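Local structure of KLLA0E08119p (3VA7) at residues A[1056-1061]-A[1065-1070]; A[1049-1054]-A[1096-1101]; A[248-253]-A[355-360]; A[330-335]-A[417-422]. The protein probably catalyses the ATP- and biotin-dependent carboxylation of urea to urea-1-carboxylate, here as the urea carboxylase part of a longer enzyme that probably also hydrolyses that product. All blocks are in the same frame, centred on the assembly; numbering follows the deposited sequence.

Contact 1: residues A[1056-1061]-A[1065-1070]; sequences KLVIGD and DHPWLL
The carbonyl oxygen of Lys1056 is where polar and apolar packing meet: it is hydrogen-bonded to the hydroxyl of Tyr601, while the Pro1067 ring brings its CG to 4.1 Å from Lys1056 O. No hydrogen bond joins 1056-1061 to 1065-1070 directly, so the contact between them is one of methyl groups against backbone and the Pro1067 ring, carried mainly by Val1058. Its two methyls fork over the other segment. CG1, anti to the backbone N (chi1 -164°), reaches the start of that segment, with Val1058 CG1 3.9 Å from Asp1065 O. CG2 settles on the peptide that follows, with Val1058 CG2 3.7 Å from Pro1067 N and 4.0 Å from Pro1067 CD. Both segments belong to the long loop between strands 1045-1049 and 1075-1081 of the carboxyltransferase region. The loop doubles back on itself, and backbone bonds of Pro1067 with Asp1055 and of Leu1069 with Ala1053 tie its two limbs together. The Asp1055 carboxylate shapes the turn by accepting from the backbone N of Ile1059 with OD1 and of Gly1060 with OD2. Shortening Val1058 to an alanine would probably leave the His1066-Pro1067 peptide and Pro1067 CD without their methyl cover, opening a gap between the limbs. Within 1065-1070, the His1066 ring lies against one face of the Trp1068 indole, offset toward its rim. Lys1056 has its CB directed away from 1065-1070, and its NZ is hydrogen-bonded to Asn612 O.

Contact 2: residues A[1049-1054]-A[1096-1101]; sequences RTITAW and GKFKID
Ile1051 meets Phe1098 and Ile1100 in the C and D part of the carboxyltransferase region, where the chain leaving strand 1045-1049 packs on the linker between helix 1083-1094 and strand 1101-1108. The apolar contact rests on a single methyl. Ile1051 holds CG1 between its backbone N and carbonyl carbon (chi1 62°), which sends CD1 across to the other segment. There Ile1051 CD1 lies 4.0 Å from Phe1098 CE2, approaching the ring obliquely. The same Ile1051 CD1 is 3.9 Å from Ile1100 CD1, and the two isoleucine side chains are again slanted against each other. Ile1089 of the helix touches both Ile1051 and Phe1098, and Phe928 and Leu930 of strand 922-934 back Ile1100, which makes this a small buried core between helix and sheet.

No hydrogen bond crosses between the two segments; polar bonds lie to the flanks. Arg1049 forms salt bridges with Asp936 and Glu1087, the second tying its strand to helix 1083-1094. Gly1096, at positive phi, is the C-prime residue of the Schellman motif that ends this helix. Thr1052 OG1, also hydrogen-bonded to Asn1036 O, closes an ST turn by accepting from Trp1054 N at 3.0 Å, with an N-H...O angle of 141°.

Contact 3: residues A[248-253]-A[355-360]; sequences KAIAIG and TKIEVS
With chi1 at 175°, Ile250 carries CG1 anti to its backbone N and stretches its longer branch out toward 355-360. Ile357 answers with CG1 anti to its carbonyl carbon (chi1 -77°). The two branches therefore reach each other tip to tip, Ile250 CD1 standing 3.8 Å from Ile357 CD1. Ile252 comes in differently, crossing Ile357 at about a right angle, with Ile252 CG1 4.1 Å from Ile357 CD1. That one methyl of Ile357 is thus shared by two strand residues, while its other branch turns to the backbone and places Ile357 CG2 3.7 Å from Ile252 O. Here the extended chain between helix 337-345 and strand 362-372 runs over a face of the antiparallel sheet in the biotin carboxylase part of the enzyme, on strand 249-261, which is hydrogen-bonded to strand 235-244. Ile250 and Ile252 both touch Met242 of that neighbouring strand. Ile252 also meets Thr329 and Leu337, so helices 326-333 and 337-345 help enclose the cluster. At the start of the extended chain Thr355 adds a looser touch, with Thr355 CB 4.4 Å from Ile250 CD1, while its hydroxyl is hydrogen-bonded to Asp351 O.

Contact 4: residues A[330-335]-A[417-422]; sequences EMVTGL and IVHGKD
The last turn of helix 326-333 packs on the end of strand 412-420 in the biotin carboxylase region, with Met331 set against His419 and Ile417. His419 has CG anti to its backbone N (chi1 -170°), which lays its imidazole beside the helix. Met331 meets one face of that ring twice over. Met331 CB makes a CH-pi contact 4.3 Å from the His419 ring centroid and 19° off the normal, and Met331 O lies over the same face, 3.3 Å from His419 CE1. The bent side chain then carries Met331 SD past the ring, 5.2 Å from the His419 centroid, in an oblique sulfur-aromatic contact. On the way Met331 CG packs 3.7 Å from Ile417 CG2. Val332 closes the other end, with Val332 CG1 4.1 Å from His419 NE2. That nitrogen is hydrogen-bonded to Ser360 O, which probably limits rotation of the ring. An alanine in place of His419 is likely to leave Ser360 O without this partner and Met331 without the flat surface it rests on. Around the contact, Ser363 of strand 362-372 touches Met331, Val332 and Ile417, Arg394 of strand 394-397 lies against Met331 and Ile417, and helix 423-435 packs on Val418 from the strand's other side.

The four contacts form two pairs. Contacts 1 and 2 lie in the carboxyltransferase region with centres 10 Å apart, contact 1 nested in the loop that contact 2 closes; Pro1067 CB packs 3.5 Å from Trp1054 CH2 between them. Strand 1045-1049, which leads into both, follows directly on Gly1042, Gly1043 and Tyr1044 of the urea pocket; Gly1042 also belongs to the biotin pocket. Contacts 3 and 4 belong to the biotin carboxylase region, their centres 14 Å apart and their segments alternating along the chain. Ile252 CD1 lies 3.9 Å from Leu335 CD1 where they meet, and Ile357 CG2 packs on Thr333 CG2. The centres of contacts 2 and 3 are 52 Å apart.

Contact 1: residues A[1056-1061]-A[1065-1070]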
loop_
_atom_site.group_PDB
_atom_site.type_symbol
_atom_site.label_atom_id
_atom_site.label_comp_id
_atom_site.label_asym_id
_atom_site.label_seq_id
_atom_site.Cartn_x
_atom_site.Cartn_y
_atom_site.Cartn_z
ATOM N N LYS A 1056 -0.988 1.962 -7.609
ATOM C CA LYS A 1056 -0.593 2.668 -6.360
ATOM C C LYS A 1056 0.759 3.411 -6.446
ATOM O O LYS A 1056 0.912 4.534 -6.002
ATOM C CB LYS A 1056 -0.534 1.674 -5.201
ATOM C CG LYS A 1056 -0.203 2.331 -3.909
ATOM C CD LYS A 1056 -0.206 1.318 -2.824
ATOM C CE LYS A 1056 1.179 0.774 -2.583
ATOM N NZ LYS A 1056 1.049 -0.509 -1.869
ATOM N N LEU A 1057 1.756 2.751 -6.995
ATOM C CA LEU A 1057 3.074 3.341 -7.054
ATOM C C LEU A 1057 3.373 3.914 -8.454
ATOM O O LEU A 1057 4.539 4.262 -8.749
ATOM C CB LEU A 1057 4.090 2.265 -6.713
ATOM C CG LEU A 1057 3.888 1.518 -5.391
ATOM C CD1 LEU A 1057 5.001 0.416 -5.185
ATOM C CD2 LEU A 1057 3.906 2.502 -4.294
ATOM N N VAL A 1058 2.357 3.980 -9.326
ATOM C CA VAL A 1058 2.579 4.567 -10.646
ATOM C C VAL A 1058 3.812 3.939 -11.337
ATOM O O VAL A 1058 4.626 4.654 -11.907
ATOM C CB VAL A 1058 2.769 6.123 -10.578
ATOM C CG1 VAL A 1058 2.608 6.779 -11.980
ATOM C CG2 VAL A 1058 1.751 6.754 -9.648
ATOM N N ILE A 1059 3.947 2.614 -11.258
ATOM C CA ILE A 1059 5.047 1.936 -11.881
ATOM C C ILE A 1059 4.592 1.191 -13.158
ATOM O O ILE A 1059 5.376 0.510 -13.830
ATOM C CB ILE A 1059 5.710 0.901 -10.893
ATOM C CG1 ILE A 1059 4.671 0.022 -10.192
ATOM C CG2 ILE A 1059 6.637 1.541 -9.820
ATOM C CD1 ILE A 1059 5.257 -1.332 -9.800
ATOM N N GLY A 1060 3.305 1.278 -13.477
ATOM C CA GLY A 1060 2.756 0.434 -14.542
ATOM C C GLY A 1060 3.419 0.858 -15.841
ATOM O O GLY A 1060 4.126 1.875 -15.864
ATOM N N ASP A 1061 3.221 0.099 -16.915
ATOM C CA ASP A 1061 3.796 0.460 -18.175
ATOM C C ASP A 1061 2.710 1.125 -18.983
ATOM O O ASP A 1061 2.000 0.469 -19.765
ATOM C CB ASP A 1061 4.336 -0.778 -18.864
ATOM C CG ASP A 1061 4.819 -0.506 -20.275
ATOM O OD1 ASP A 1061 4.978 0.693 -20.646
ATOM O OD2 ASP A 1061 5.045 -1.502 -21.010
ATOM N N ASP A 1065 0.285 9.640 -15.294
ATOM C CA ASP A 1065 1.172 10.261 -14.310
ATOM C C ASP A 1065 0.694 10.175 -12.853
ATOM O O ASP A 1065 1.454 10.463 -11.933
ATOM C CB ASP A 1065 1.437 11.720 -14.717
ATOM C CG ASP A 1065 2.365 11.824 -15.944
ATOM O OD1 ASP A 1065 3.318 10.979 -16.103
ATOM O OD2 ASP A 1065 2.147 12.756 -16.758
ATOM N N HIS A 1066 -0.561 9.792 -12.635
ATOM C CA HIS A 1066 -1.022 9.483 -11.280
ATOM C C HIS A 1066 -1.565 8.041 -11.132
ATOM O O HIS A 1066 -1.780 7.366 -12.149
ATOM C CB HIS A 1066 -2.043 10.514 -10.851
ATOM C CG HIS A 1066 -2.889 10.986 -11.962
ATOM N ND1 HIS A 1066 -2.760 12.250 -12.502
ATOM C CD2 HIS A 1066 -3.877 10.370 -12.654
ATOM C CE1 HIS A 1066 -3.646 12.393 -13.475
ATOM N NE2 HIS A 1066 -4.331 11.266 -13.590
ATOM N N PRO A 1067 -1.822 7.582 -9.884
ATOM C CA PRO A 1067 -2.338 6.207 -9.661
ATOM C C PRO A 1067 -3.658 5.858 -10.355
ATOM O O PRO A 1067 -3.820 4.722 -10.788
ATOM C CB PRO A 1067 -2.518 6.122 -8.137
ATOM C CG PRO A 1067 -1.742 7.243 -7.567
ATOM C CD PRO A 1067 -1.722 8.334 -8.615
ATOM N N TRP A 1068 -4.600 6.782 -10.481
ATOM C CA TRP A 1068 -5.841 6.436 -11.163
ATOM C C TRP A 1068 -5.651 6.502 -12.677
ATOM O O TRP A 1068 -5.353 7.561 -13.223
ATOM C CB TRP A 1068 -7.006 7.307 -10.720
ATOM C CG TRP A 1068 -6.811 8.800 -10.896
ATOM C CD1 TRP A 1068 -7.293 9.574 -11.915
ATOM C CD2 TRP A 1068 -6.088 9.691 -10.019
ATOM N NE1 TRP A 1068 -6.901 10.900 -11.744
ATOM C CE2 TRP A 1068 -6.175 11.000 -10.586
ATOM C CE3 TRP A 1068 -5.393 9.516 -8.814
ATOM C CZ2 TRP A 1068 -5.590 12.122 -9.988
ATOM C CZ3 TRP A 1068 -4.784 10.641 -8.210
ATOM C CH2 TRP A 1068 -4.885 11.928 -8.804
ATOM N N LEU A 1069 -5.796 5.365 -13.348
ATOM C CA LEU A 1069 -5.457 5.285 -14.747
ATOM C C LEU A 1069 -6.539 5.928 -15.630
ATOM O O LEU A 1069 -6.240 6.430 -16.728
ATOM C CB LEU A 1069 -5.179 3.838 -15.136
ATOM C CG LEU A 1069 -3.769 3.204 -15.147
ATOM C CD1 LEU A 1069 -2.717 3.910 -14.292
ATOM C CD2 LEU A 1069 -3.736 1.674 -14.868
ATOM N N LEU A 1070 -7.790 5.954 -15.159
ATOM C CA LEU A 1070 -8.882 6.460 -15.991
ATOM C C LEU A 1070 -9.329 7.880 -15.707
ATOM O O LEU A 1070 -9.107 8.411 -14.632
ATOM C CB LEU A 1070 -10.088 5.526 -15.912
ATOM C CG LEU A 1070 -9.793 4.040 -16.083
ATOM C CD1 LEU A 1070 -11.006 3.220 -15.897
ATOM C CD2 LEU A 1070 -9.177 3.740 -17.442
#

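Contact 2: residues A[1049-1054]-A[1096-1101]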
loop_
_atom_site.group_PDB
_atom_site.type_symbol
_atom_site.label_atom_id
_atom_site.label_comp_id
_atom_site.label_asym_id
_atom_site.label_seq_id
_atom_site.Cartn_x
_atom_site.Cartn_y
_atom_site.Cartn_z
ATOM N N ARG A 1049 -13.147 -10.816 -14.662
ATOM C CA ARG A 1049 -12.085 -10.057 -14.036
ATOM C C ARG A 1049 -11.017 -9.573 -15.014
ATOM O O ARG A 1049 -10.615 -10.319 -15.897
ATOM C CB ARG A 1049 -11.503 -10.861 -12.878
ATOM C CG ARG A 1049 -10.508 -10.164 -12.023
ATOM C CD ARG A 1049 -10.035 -11.068 -10.841
ATOM N NE ARG A 1049 -9.852 -12.475 -11.190
ATOM C CZ ARG A 1049 -8.704 -13.146 -11.090
ATOM N NH1 ARG A 1049 -7.619 -12.573 -10.588
ATOM N NH2 ARG A 1049 -8.658 -14.421 -11.452
ATOM N N THR A 1050 -10.616 -8.303 -14.853
ATOM C CA THR A 1050 -9.463 -7.673 -15.514
ATOM C C THR A 1050 -8.366 -7.400 -14.501
ATOM O O THR A 1050 -8.299 -8.025 -13.421
ATOM C CB THR A 1050 -9.730 -6.215 -15.942
ATOM O OG1 THR A 1050 -11.094 -5.817 -15.702
ATOM C CG2 THR A 1050 -9.219 -5.913 -17.346
ATOM N N ILE A 1051 -7.519 -6.432 -14.872
ATOM C CA ILE A 1051 -6.488 -5.873 -14.019
ATOM C C ILE A 1051 -7.010 -4.556 -13.417
ATOM O O ILE A 1051 -7.747 -3.801 -14.080
ATOM C CB ILE A 1051 -5.192 -5.496 -14.817
ATOM C CG1 ILE A 1051 -5.507 -4.407 -15.882
ATOM C CG2 ILE A 1051 -4.506 -6.719 -15.331
ATOM C CD1 ILE A 1051 -4.412 -4.009 -16.785
ATOM N N THR A 1052 -6.557 -4.257 -12.201
ATOM C CA THR A 1052 -6.902 -3.017 -11.526
ATOM C C THR A 1052 -6.507 -1.823 -12.343
ATOM O O THR A 1052 -5.428 -1.788 -12.923
ATOM C CB THR A 1052 -6.203 -2.894 -10.134
ATOM O OG1 THR A 1052 -6.667 -1.692 -9.495
ATOM C CG2 THR A 1052 -4.710 -2.887 -10.272
ATOM N N ALA A 1053 -7.388 -0.850 -12.387
ATOM C CA ALA A 1053 -7.067 0.373 -13.048
ATOM C C ALA A 1053 -6.584 1.386 -11.968
ATOM O O ALA A 1053 -6.839 2.611 -12.073
ATOM C CB ALA A 1053 -8.290 0.859 -13.778
ATOM N N TRP A 1054 -5.917 0.877 -10.929
ATOM C CA TRP A 1054 -5.218 1.732 -9.968
ATOM C C TRP A 1054 -3.799 1.259 -9.773
ATOM O O TRP A 1054 -3.587 0.122 -9.393
ATOM C CB TRP A 1054 -5.925 1.681 -8.639
ATOM C CG TRP A 1054 -5.194 2.313 -7.485
ATOM C CD1 TRP A 1054 -4.336 1.695 -6.583
ATOM C CD2 TRP A 1054 -5.310 3.689 -7.053
ATOM N NE1 TRP A 1054 -3.928 2.612 -5.625
ATOM C CE2 TRP A 1054 -4.491 3.836 -5.902
ATOM C CE3 TRP A 1054 -6.014 4.816 -7.548
ATOM C CZ2 TRP A 1054 -4.341 5.066 -5.246
ATOM C CZ3 TRP A 1054 -5.887 6.030 -6.867
ATOM C CH2 TRP A 1054 -5.049 6.143 -5.723
ATOM N N GLY A 1096 5.145 -3.807 -13.352
ATOM C CA GLY A 1096 5.351 -2.898 -14.453
ATOM C C GLY A 1096 5.887 -3.474 -15.755
ATOM O O GLY A 1096 6.336 -2.719 -16.623
ATOM N N LYS A 1097 5.775 -4.791 -15.918
ATOM C CA LYS A 1097 6.168 -5.486 -17.138
ATOM C C LYS A 1097 5.008 -5.839 -18.074
ATOM O O LYS A 1097 5.153 -6.691 -18.939
ATOM C CB LYS A 1097 6.879 -6.762 -16.748
ATOM C CG LYS A 1097 8.173 -6.496 -16.008
ATOM C CD LYS A 1097 9.019 -5.471 -16.768
ATOM C CE LYS A 1097 10.067 -4.813 -15.859
ATOM N NZ LYS A 1097 11.240 -5.724 -15.711
ATOM N N PHE A 1098 3.845 -5.221 -17.886
ATOM C CA PHE A 1098 2.733 -5.434 -18.797
ATOM C C PHE A 1098 2.326 -4.125 -19.486
ATOM O O PHE A 1098 2.053 -3.129 -18.861
ATOM C CB PHE A 1098 1.546 -6.091 -18.061
ATOM C CG PHE A 1098 0.298 -6.187 -18.902
ATOM C CD1 PHE A 1098 0.166 -7.177 -19.887
ATOM C CD2 PHE A 1098 -0.736 -5.282 -18.741
ATOM C CE1 PHE A 1098 -0.954 -7.255 -20.657
ATOM C CE2 PHE A 1098 -1.871 -5.366 -19.533
ATOM C CZ PHE A 1098 -1.979 -6.340 -20.489
ATOM N N LYS A 1099 2.243 -4.160 -20.796
ATOM C CA LYS A 1099 2.070 -2.993 -21.624
ATOM C C LYS A 1099 0.588 -2.749 -21.876
ATOM O O LYS A 1099 -0.029 -3.274 -22.808
ATOM C CB LYS A 1099 2.877 -3.191 -22.912
ATOM C CG LYS A 1099 2.489 -2.295 -24.084
ATOM C CD LYS A 1099 3.046 -0.893 -23.990
ATOM C CE LYS A 1099 2.783 -0.178 -25.348
ATOM N NZ LYS A 1099 3.779 0.899 -25.754
ATOM N N ILE A 1100 0.023 -1.905 -21.043
ATOM C CA ILE A 1100 -1.352 -1.511 -21.212
ATOM C C ILE A 1100 -1.616 -0.859 -22.554
ATOM O O ILE A 1100 -0.905 0.043 -22.948
ATOM C CB ILE A 1100 -1.802 -0.571 -20.103
ATOM C CG1 ILE A 1100 -1.371 -1.169 -18.770
ATOM C CG2 ILE A 1100 -3.343 -0.340 -20.215
ATOM C CD1 ILE A 1100 -2.242 -0.851 -17.685
ATOM N N ASP A 1101 -2.670 -1.304 -23.225
ATOM C CA ASP A 1101 -2.948 -0.825 -24.536
ATOM C C ASP A 1101 -3.796 0.399 -24.373
ATOM O O ASP A 1101 -5.016 0.305 -24.162
ATOM C CB ASP A 1101 -3.606 -1.931 -25.410
ATOM C CG ASP A 1101 -4.054 -1.432 -26.831
ATOM O OD1 ASP A 1101 -4.262 -2.293 -27.717
ATOM O OD2 ASP A 1101 -4.238 -0.210 -27.083
#

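Contact 3: residues A[248-253]-A[355-360]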
loop_
_atom_site.group_PDB
_atom_site.type_symbol
_atom_site.label_atom_id
_atom_site.label_comp_id
_atom_site.label_asym_id
_atom_site.label_seq_id
_atom_site.Cartn_x
_atom_site.Cartn_y
_atom_site.Cartn_z
ATOM N N LYS A 248 52.718 -11.310 -13.852
ATOM C CA LYS A 248 52.654 -9.892 -13.423
ATOM C C LYS A 248 51.499 -9.648 -12.470
ATOM O O LYS A 248 50.392 -10.185 -12.661
ATOM C CB LYS A 248 52.593 -8.928 -14.606
ATOM C CG LYS A 248 53.952 -8.273 -14.939
ATOM C CD LYS A 248 54.186 -8.563 -16.437
ATOM C CE LYS A 248 55.039 -7.536 -17.192
ATOM N NZ LYS A 248 54.494 -7.385 -18.598
ATOM N N ALA A 249 51.766 -8.855 -11.429
ATOM C CA ALA A 249 50.736 -8.554 -10.435
ATOM C C ALA A 249 50.910 -7.121 -9.977
ATOM O O ALA A 249 52.024 -6.625 -9.967
ATOM C CB ALA A 249 50.792 -9.558 -9.239
ATOM N N ILE A 250 49.825 -6.448 -9.598
ATOM C CA ILE A 250 49.915 -5.026 -9.197
ATOM C C ILE A 250 48.992 -4.714 -8.017
ATOM O O ILE A 250 47.871 -5.253 -7.944
ATOM C CB ILE A 250 49.688 -4.107 -10.402
ATOM C CG1 ILE A 250 49.656 -2.648 -9.996
ATOM C CG2 ILE A 250 48.383 -4.475 -11.125
ATOM C CD1 ILE A 250 49.953 -1.740 -11.186
ATOM N N ALA A 251 49.476 -3.940 -7.034
ATOM C CA ALA A 251 48.650 -3.657 -5.849
ATOM C C ALA A 251 47.976 -2.321 -6.109
ATOM O O ALA A 251 48.636 -1.297 -6.433
ATOM C CB ALA A 251 49.443 -3.650 -4.596
ATOM N N ILE A 252 46.652 -2.333 -6.041
ATOM C CA ILE A 252 45.898 -1.190 -6.512
ATOM C C ILE A 252 45.622 -0.247 -5.340
ATOM O O ILE A 252 45.577 0.965 -5.544
ATOM C CB ILE A 252 44.649 -1.665 -7.327
ATOM C CG1 ILE A 252 45.162 -2.414 -8.578
ATOM C CG2 ILE A 252 43.716 -0.524 -7.675
ATOM C CD1 ILE A 252 44.344 -2.259 -9.869
ATOM N N GLY A 253 45.556 -0.798 -4.122
ATOM C CA GLY A 253 45.354 -0.030 -2.909
ATOM C C GLY A 253 44.898 -0.926 -1.764
ATOM O O GLY A 253 44.736 -2.157 -1.928
ATOM N N THR A 355 52.076 1.172 -15.543
ATOM C CA THR A 355 50.809 1.654 -15.053
ATOM C C THR A 355 51.085 2.390 -13.736
ATOM O O THR A 355 51.585 1.807 -12.784
ATOM C CB THR A 355 49.794 0.487 -14.931
ATOM O OG1 THR A 355 49.797 -0.258 -16.152
ATOM C CG2 THR A 355 48.351 0.988 -14.706
ATOM N N LYS A 356 50.807 3.692 -13.723
ATOM C CA LYS A 356 51.001 4.538 -12.547
ATOM C C LYS A 356 49.643 4.704 -11.859
ATOM O O LYS A 356 48.730 5.345 -12.405
ATOM C CB LYS A 356 51.515 5.891 -13.006
ATOM C CG LYS A 356 52.057 6.802 -11.909
ATOM C CD LYS A 356 52.562 8.163 -12.524
ATOM C CE LYS A 356 52.852 9.268 -11.460
ATOM N NZ LYS A 356 54.171 9.090 -10.757
ATOM N N ILE A 357 49.482 4.129 -10.674
ATOM C CA ILE A 357 48.241 4.322 -9.943
ATOM C C ILE A 357 48.296 5.502 -8.953
ATOM O O ILE A 357 49.150 5.528 -8.061
ATOM C CB ILE A 357 47.797 3.007 -9.316
ATOM C CG1 ILE A 357 47.200 2.159 -10.445
ATOM C CG2 ILE A 357 46.764 3.258 -8.219
ATOM C CD1 ILE A 357 47.264 0.743 -10.256
ATOM N N GLU A 358 47.430 6.502 -9.148
ATOM C CA GLU A 358 47.280 7.600 -8.176
ATOM C C GLU A 358 46.022 7.572 -7.328
ATOM O O GLU A 358 44.899 7.627 -7.822
ATOM C CB GLU A 358 47.463 8.995 -8.799
ATOM C CG GLU A 358 47.049 9.135 -10.263
ATOM C CD GLU A 358 48.133 9.868 -11.111
ATOM O OE1 GLU A 358 47.763 10.393 -12.199
ATOM O OE2 GLU A 358 49.346 9.912 -10.678
ATOM N N VAL A 359 46.243 7.533 -6.025
ATOM C CA VAL A 359 45.162 7.541 -5.069
ATOM C C VAL A 359 44.912 8.968 -4.661
ATOM O O VAL A 359 45.834 9.721 -4.363
ATOM C CB VAL A 359 45.436 6.644 -3.882
ATOM C CG1 VAL A 359 46.867 6.574 -3.656
ATOM C CG2 VAL A 359 44.734 7.165 -2.666
ATOM N N SER A 360 43.637 9.320 -4.629
ATOM C CA SER A 360 43.218 10.693 -4.671
ATOM C C SER A 360 42.013 10.806 -3.775
ATOM O O SER A 360 40.929 10.318 -4.092
ATOM C CB SER A 360 42.867 11.007 -6.110
ATOM O OG SER A 360 42.694 12.380 -6.297
#

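Contact 4: residues A[330-335]-A[417-422]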
loop_
_atom_site.group_PDB
_atom_site.type_symbol
_atom_site.label_atom_id
_atom_site.label_comp_id
_atom_site.label_asym_id
_atom_site.label_seq_id
_atom_site.Cartn_x
_atom_site.Cartn_y
_atom_site.Cartn_z
ATOM N N GLU A 330 37.756 2.094 -6.528
ATOM C CA GLU A 330 37.470 2.771 -7.825
ATOM C C GLU A 330 37.318 4.312 -7.665
ATOM O O GLU A 330 37.593 5.073 -8.584
ATOM C CB GLU A 330 36.241 2.167 -8.528
ATOM C CG GLU A 330 36.430 0.727 -8.985
ATOM C CD GLU A 330 35.247 0.153 -9.780
ATOM O OE1 GLU A 330 34.146 0.779 -9.772
ATOM O OE2 GLU A 330 35.417 -0.922 -10.437
ATOM N N MET A 331 36.910 4.756 -6.482
ATOM C CA MET A 331 36.644 6.155 -6.331
ATOM C C MET A 331 38.014 6.777 -6.239
ATOM O O MET A 331 38.283 7.791 -6.914
ATOM C CB MET A 331 35.814 6.475 -5.063
ATOM C CG MET A 331 34.357 6.074 -5.108
ATOM S SD MET A 331 33.328 7.253 -6.022
ATOM C CE MET A 331 33.376 6.317 -7.567
ATOM N N VAL A 332 38.882 6.206 -5.402
ATOM C CA VAL A 332 40.166 6.887 -5.165
ATOM C C VAL A 332 41.215 6.797 -6.306
ATOM O O VAL A 332 42.157 7.594 -6.339
ATOM C CB VAL A 332 40.769 6.573 -3.813
ATOM C CG1 VAL A 332 39.721 6.787 -2.763
ATOM C CG2 VAL A 332 41.290 5.146 -3.773
ATOM N N THR A 333 40.999 5.903 -7.275
ATOM C CA THR A 333 41.975 5.676 -8.355
ATOM C C THR A 333 41.401 6.066 -9.740
ATOM O O THR A 333 42.134 6.407 -10.656
ATOM C CB THR A 333 42.421 4.188 -8.333
ATOM O OG1 THR A 333 41.317 3.333 -8.629
ATOM C CG2 THR A 333 42.914 3.792 -6.925
ATOM N N GLY A 334 40.064 6.056 -9.858
ATOM C CA GLY A 334 39.363 6.349 -11.098
ATOM C C GLY A 334 39.402 5.159 -12.030
ATOM O O GLY A 334 39.161 5.310 -13.233
ATOM N N LEU A 335 39.764 3.980 -11.511
ATOM C CA LEU A 335 39.817 2.777 -12.334
ATOM C C LEU A 335 38.488 2.080 -12.340
ATOM O O LEU A 335 37.792 2.057 -11.349
ATOM C CB LEU A 335 40.865 1.790 -11.815
ATOM C CG LEU A 335 42.319 2.288 -11.868
ATOM C CD1 LEU A 335 43.235 1.162 -11.415
ATOM C CD2 LEU A 335 42.712 2.830 -13.225
ATOM N N ILE A 417 28.176 4.896 -1.704
ATOM C CA ILE A 417 29.592 5.236 -1.813
ATOM C C ILE A 417 29.909 6.754 -2.053
ATOM O O ILE A 417 29.477 7.399 -3.043
ATOM C CB ILE A 417 30.237 4.390 -2.904
ATOM C CG1 ILE A 417 29.847 2.927 -2.664
ATOM C CG2 ILE A 417 31.752 4.586 -2.978
ATOM C CD1 ILE A 417 29.427 2.235 -3.962
ATOM N N VAL A 418 30.754 7.254 -1.169
ATOM C CA VAL A 418 31.059 8.658 -1.061
ATOM C C VAL A 418 32.596 8.901 -1.248
ATOM O O VAL A 418 33.409 8.047 -0.871
ATOM C CB VAL A 418 30.523 9.057 0.318
ATOM C CG1 VAL A 418 31.570 9.607 1.227
ATOM C CG2 VAL A 418 29.303 9.900 0.165
ATOM N N HIS A 419 32.977 10.017 -1.867
ATOM C CA HIS A 419 34.391 10.310 -2.241
ATOM C C HIS A 419 34.675 11.690 -1.731
ATOM O O HIS A 419 34.084 12.674 -2.226
ATOM C CB HIS A 419 34.606 10.366 -3.760
ATOM C CG HIS A 419 36.053 10.427 -4.161
ATOM N ND1 HIS A 419 36.477 10.823 -5.425
ATOM C CD2 HIS A 419 37.181 10.134 -3.456
ATOM C CE1 HIS A 419 37.799 10.758 -5.476
ATOM N NE2 HIS A 419 38.247 10.352 -4.292
ATOM N N GLY A 420 35.543 11.775 -0.733
ATOM C CA GLY A 420 35.916 13.064 -0.168
ATOM C C GLY A 420 37.398 13.364 -0.309
ATOM O O GLY A 420 38.203 12.474 -0.660
ATOM N N LYS A 421 37.744 14.616 -0.005
ATOM C CA LYS A 421 39.105 15.116 -0.068
ATOM C C LYS A 421 40.027 14.390 0.875
ATOM O O LYS A 421 41.212 14.278 0.583
ATOM C CB LYS A 421 39.130 16.616 0.263
ATOM C CG LYS A 421 38.995 17.574 -0.908
ATOM C CD LYS A 421 38.448 18.885 -0.330
ATOM C CE LYS A 421 38.718 20.121 -1.192
ATOM N NZ LYS A 421 38.577 19.811 -2.651
ATOM N N ASP A 422 39.476 13.896 1.986
ATOM C CA ASP A 422 40.234 13.164 3.009
ATOM C C ASP A 422 39.275 12.476 3.995
ATOM O O ASP A 422 38.068 12.700 3.933
ATOM C CB ASP A 422 41.212 14.092 3.742
ATOM C CG ASP A 422 40.553 14.887 4.866
ATOM O OD1 ASP A 422 40.678 14.443 6.058
ATOM O OD2 ASP A 422 39.917 15.942 4.560
#